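Local coordinates for protein putative gamma-glutamylcyclotransferase PH0828 (Pyrococcus horikoshii, PDB 1V30) that is a putative gamma-glutamylcyclotransferase of the AIG2-like family, probably acting on gamma-glutamyl substrates as an acyltransferase, at residues Glu70-Asn73 / Glu74-Ile77; Lys105-Ser109 / Gly110-Glu114. All coordinates share one frame; numbering follows the deposited sequence.

Contact 1 of 2, residues Glu70-Asn73 / Glu74-Ile77; sequences ERIN and EIEI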
# COMPACT_ATOMS: atom_id res chain seq x y z
N GLU A 70 13.64 6.96 -3.94
CA GLU A 70 13.51 8.29 -4.53
C GLU A 70 12.73 8.26 -5.84
O GLU A 70 11.94 9.17 -6.11
CB GLU A 70 14.89 8.92 -4.74
CG GLU A 70 15.58 9.32 -3.44
CD GLU A 70 16.89 10.05 -3.66
OE1 GLU A 70 17.18 10.44 -4.81
OE2 GLU A 70 17.64 10.23 -2.68
N ARG A 71 12.94 7.23 -6.65
CA ARG A 71 12.23 7.11 -7.91
C ARG A 71 10.73 6.98 -7.67
O ARG A 71 9.92 7.62 -8.34
CB ARG A 71 12.71 5.90 -8.71
CG ARG A 71 13.99 6.13 -9.51
CD ARG A 71 13.93 5.36 -10.83
NE ARG A 71 13.60 3.95 -10.64
CZ ARG A 71 14.43 3.05 -10.12
NH1 ARG A 71 15.64 3.42 -9.72
NH2 ARG A 71 14.05 1.79 -9.99
N ILE A 72 10.38 6.13 -6.71
CA ILE A 72 8.98 5.91 -6.37
C ILE A 72 8.34 7.18 -5.82
O ILE A 72 7.23 7.55 -6.21
CB ILE A 72 8.83 4.79 -5.32
CG1 ILE A 72 9.27 3.46 -5.92
CG2 ILE A 72 7.39 4.73 -4.83
CD1 ILE A 72 9.28 2.31 -4.93
N ASN A 73 9.06 7.86 -4.93
CA ASN A 73 8.55 9.07 -4.31
C ASN A 73 8.50 10.27 -5.26
O ASN A 73 8.14 11.37 -4.86
CB ASN A 73 9.38 9.40 -3.06
CG ASN A 73 8.59 10.12 -1.99
OD1 ASN A 73 7.38 9.90 -1.85
ND2 ASN A 73 9.26 10.97 -1.22
N GLU A 74 8.85 10.03 -6.52
CA GLU A 74 8.83 11.05 -7.56
C GLU A 74 7.65 10.81 -8.51
O GLU A 74 7.24 11.71 -9.24
CB GLU A 74 10.13 11.04 -8.37
CG GLU A 74 11.23 11.94 -7.83
CD GLU A 74 12.44 11.97 -8.74
OE1 GLU A 74 13.37 12.76 -8.48
OE2 GLU A 74 12.47 11.19 -9.72
N ILE A 75 7.12 9.59 -8.50
CA ILE A 75 5.99 9.23 -9.36
C ILE A 75 4.86 10.24 -9.21
O ILE A 75 4.45 10.58 -8.10
CB ILE A 75 5.47 7.80 -9.03
CG1 ILE A 75 6.62 6.79 -9.17
CG2 ILE A 75 4.33 7.43 -9.97
CD1 ILE A 75 6.25 5.37 -8.79
N GLU A 76 4.34 10.71 -10.34
CA GLU A 76 3.27 11.70 -10.35
C GLU A 76 2.05 11.30 -9.52
O GLU A 76 1.48 12.12 -8.80
CB GLU A 76 2.83 11.96 -11.80
CG GLU A 76 2.06 13.25 -11.99
CD GLU A 76 2.90 14.48 -11.67
OE1 GLU A 76 2.35 15.60 -11.70
OE2 GLU A 76 4.11 14.32 -11.39
N ILE A 77 1.65 10.03 -9.61
CA ILE A 77 0.48 9.55 -8.89
C ILE A 77 0.62 9.66 -7.37
O ILE A 77 -0.36 9.57 -6.64
CB ILE A 77 0.16 8.07 -9.29
CG1 ILE A 77 -1.33 7.79 -9.10
CG2 ILE A 77 1.00 7.11 -8.47
CD1 ILE A 77 -2.21 8.51 -10.10
O HOH W 1 5.35 9.73 -5.78

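Contact 2 of 2, residues Lys105-Ser109 / Gly110-Glu114; sequences KRIKS and GDFDE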
# COMPACT_ATOMS: atom_id res chain seq x y z
N LYS A 105 -15.62 2.94 -2.40
CA LYS A 105 -16.15 2.06 -1.37
C LYS A 105 -15.07 1.59 -0.41
O LYS A 105 -13.91 1.45 -0.79
CB LYS A 105 -16.82 0.84 -2.02
CG LYS A 105 -17.26 1.05 -3.45
CD LYS A 105 -16.18 0.63 -4.43
CE LYS A 105 -16.16 1.50 -5.67
NZ LYS A 105 -15.59 2.83 -5.35
N ARG A 106 -15.46 1.36 0.83
CA ARG A 106 -14.51 0.88 1.82
C ARG A 106 -14.24 -0.60 1.61
O ARG A 106 -15.16 -1.38 1.34
CB ARG A 106 -15.04 1.08 3.24
CG ARG A 106 -14.25 0.29 4.28
CD ARG A 106 -14.66 0.63 5.70
NE ARG A 106 -13.81 -0.06 6.66
CZ ARG A 106 -13.80 0.19 7.96
NH1 ARG A 106 -14.59 1.13 8.46
NH2 ARG A 106 -12.98 -0.48 8.76
N ILE A 107 -12.97 -1.00 1.72
CA ILE A 107 -12.61 -2.40 1.59
C ILE A 107 -12.51 -2.87 3.04
O ILE A 107 -11.50 -2.68 3.71
CB ILE A 107 -11.27 -2.56 0.84
CG1 ILE A 107 -11.42 -2.03 -0.59
CG2 ILE A 107 -10.86 -4.03 0.82
CD1 ILE A 107 -10.22 -2.25 -1.47
N LYS A 108 -13.61 -3.47 3.51
CA LYS A 108 -13.73 -3.93 4.89
C LYS A 108 -12.63 -4.83 5.42
O LYS A 108 -12.24 -4.72 6.59
CB LYS A 108 -15.07 -4.64 5.10
CG LYS A 108 -16.30 -3.82 4.72
CD LYS A 108 -16.31 -3.51 3.23
CE LYS A 108 -16.06 -4.77 2.40
NZ LYS A 108 -15.71 -4.44 1.00
N SER A 109 -12.12 -5.73 4.59
CA SER A 109 -11.07 -6.64 5.03
C SER A 109 -9.74 -5.93 5.24
O SER A 109 -8.85 -6.45 5.90
CB SER A 109 -10.88 -7.77 4.02
OG SER A 109 -10.30 -7.29 2.82
N GLY A 110 -9.62 -4.73 4.68
CA GLY A 110 -8.39 -3.97 4.80
C GLY A 110 -7.32 -4.54 3.89
O GLY A 110 -6.15 -4.16 3.97
N ASP A 111 -7.73 -5.45 3.00
CA ASP A 111 -6.82 -6.11 2.06
C ASP A 111 -7.24 -5.77 0.63
O ASP A 111 -8.34 -6.12 0.20
CB ASP A 111 -6.89 -7.62 2.30
CG ASP A 111 -5.90 -8.40 1.45
OD1 ASP A 111 -5.28 -7.81 0.54
OD2 ASP A 111 -5.75 -9.62 1.69
N PHE A 112 -6.35 -5.11 -0.11
CA PHE A 112 -6.60 -4.70 -1.49
C PHE A 112 -6.94 -5.89 -2.39
O PHE A 112 -7.57 -5.71 -3.44
CB PHE A 112 -5.37 -3.94 -2.01
CG PHE A 112 -5.61 -3.10 -3.26
CD1 PHE A 112 -6.80 -2.41 -3.46
CD2 PHE A 112 -4.58 -2.93 -4.18
CE1 PHE A 112 -6.96 -1.55 -4.56
CE2 PHE A 112 -4.73 -2.08 -5.27
CZ PHE A 112 -5.92 -1.39 -5.46
N ASP A 113 -6.54 -7.10 -1.99
CA ASP A 113 -6.83 -8.29 -2.80
C ASP A 113 -8.32 -8.61 -2.82
O ASP A 113 -8.75 -9.46 -3.61
CB ASP A 113 -6.06 -9.51 -2.28
CG ASP A 113 -4.67 -9.63 -2.88
OD1 ASP A 113 -4.45 -9.17 -4.02
OD2 ASP A 113 -3.79 -10.20 -2.21
N GLU A 114 -9.10 -7.95 -1.97
CA GLU A 114 -10.53 -8.20 -1.95
C GLU A 114 -11.12 -7.92 -3.33
O GLU A 114 -12.09 -8.54 -3.74
CB GLU A 114 -11.21 -7.32 -0.90
CG GLU A 114 -12.60 -7.79 -0.51
CD GLU A 114 -13.24 -6.92 0.55
OE1 GLU A 114 -12.60 -6.69 1.60
OE2 GLU A 114 -14.38 -6.47 0.33

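Contact 1 of 2, residues Glu70-Asn73 / Glu74-Ile77
Ile72 and Ile75 share a rotamer, with CG2 anti to the backbone N (CG1 at chi1 -66° and -57°), which sends both CG1 branches back beside their own backbone N and sets the two side chains alongside each other. Ile72 CG2 touches Ile75 CD1 at 4.2 Å, and the same CD1 lies 3.7 Å from Ile72 CA. The helix ends here in a type I turn from Ile72 to Ile75. The turn is closed by Ile75 N bonding to Ile72 O at 3.1 Å, while Glu74 N gives its proton to Arg71 O at 3.2 Å. A longer, weak bond runs from Ile75 N to Arg71 O. A water links Ile72 O, at 2.9 Å, with Ile75 O, at 2.6 Å. Glu74 CG lies 3.3 Å from Glu70 O, whose approach to Glu74 N is too bent for a hydrogen bond. With only an alanine at Ile75, Ile72 CG2 would probably lose its apolar neighbour and a gap open beside Tyr25. The turn leads directly to Glu76, the likely proton acceptor by similarity. Around this helix end, Asn73 OD1 accepts from Trp96 NE1 on strand 93-98, Ile72 packs on Leu26 and Ile75 on Tyr25, and the connection runs on from helix 66-72 toward strand 81-86.

Contact 2 of 2, residues Lys105-Ser109 / Gly110-Glu114
From Ile107 to Gly110 the chain folds into a type I turn, closed by Gly110 N bonding to Ile107 O at 2.9 Å. Gly110 has a positive phi of 75°, and a side chain there would run into Ser109 O. A second type I turn, Asp111 to Glu114, leads into helix 114-123; at its first residue, Asp111 OD1 accepts from Asp113 N at 2.9 Å as a capping bond, the donor lying above the carboxylate plane. OD1 also makes a salt bridge with Arg17 NH1.

Glu114 reaches back to the first turn, its CG anti to the backbone N (chi1 -163°) and the chain extended beyond. Its two carboxylate oxygens have different partners. OE1 takes two bonds from Ser109: the hydroxyl OG donates to its anti lone pair at 2.7 Å, and the backbone N approaches nearly along the C-O axis at 3.2 Å. OE2 is met on its syn side by Lys108 NZ in a salt bridge of 2.5 Å. Lys108 bends at chi2 and chi3 to cross Glu114 at about a right angle, and its NZ also bonds to Arg106 O, in the carbonyl plane. Ser109 OG in turn accepts from Asp111 N at 3.2 Å, passing the chain of bonds on to the second turn. On the apolar side, Ile107 CG2 packs 3.7 Å from Glu114 CB. Ile107 CD1 meets the edge of the Phe112 ring, 4.0 Å from Phe112 CD1. Strand 40-44 backs this pair through Leu42.

Three donors thus grip one carboxylate and probably fix its rotation. The bonds tie the first residue of helix 114-123 to the turn from Ile107 to Gly110; the ammonium and hydroxyl are likely to stabilise the carboxylate's negative charge.

Overall arrangement
Contact 1 and contact 2 lie on opposite sides of the centre of the chain, with centres 24 Å apart and nearest atoms about 11 Å apart, so they do not touch. They follow in series: residues 70-77 come before strands 81-86 and 93-98, and contact 2 comes after them. Both nevertheless border the substrate-binding loop inferred by similarity. In contact 1 the side chain of Ile72 is about 4 Å from that of Leu16, and also about 4 Å from a bound buffer molecule, probably from the crystallisation liquor, that may mark a pocket; Glu76, the proposed proton acceptor, belongs to contact 1. In contact 2 the side chain of Phe112 comes within about 3 Å, nearest atoms, of Gly14 of that inferred site.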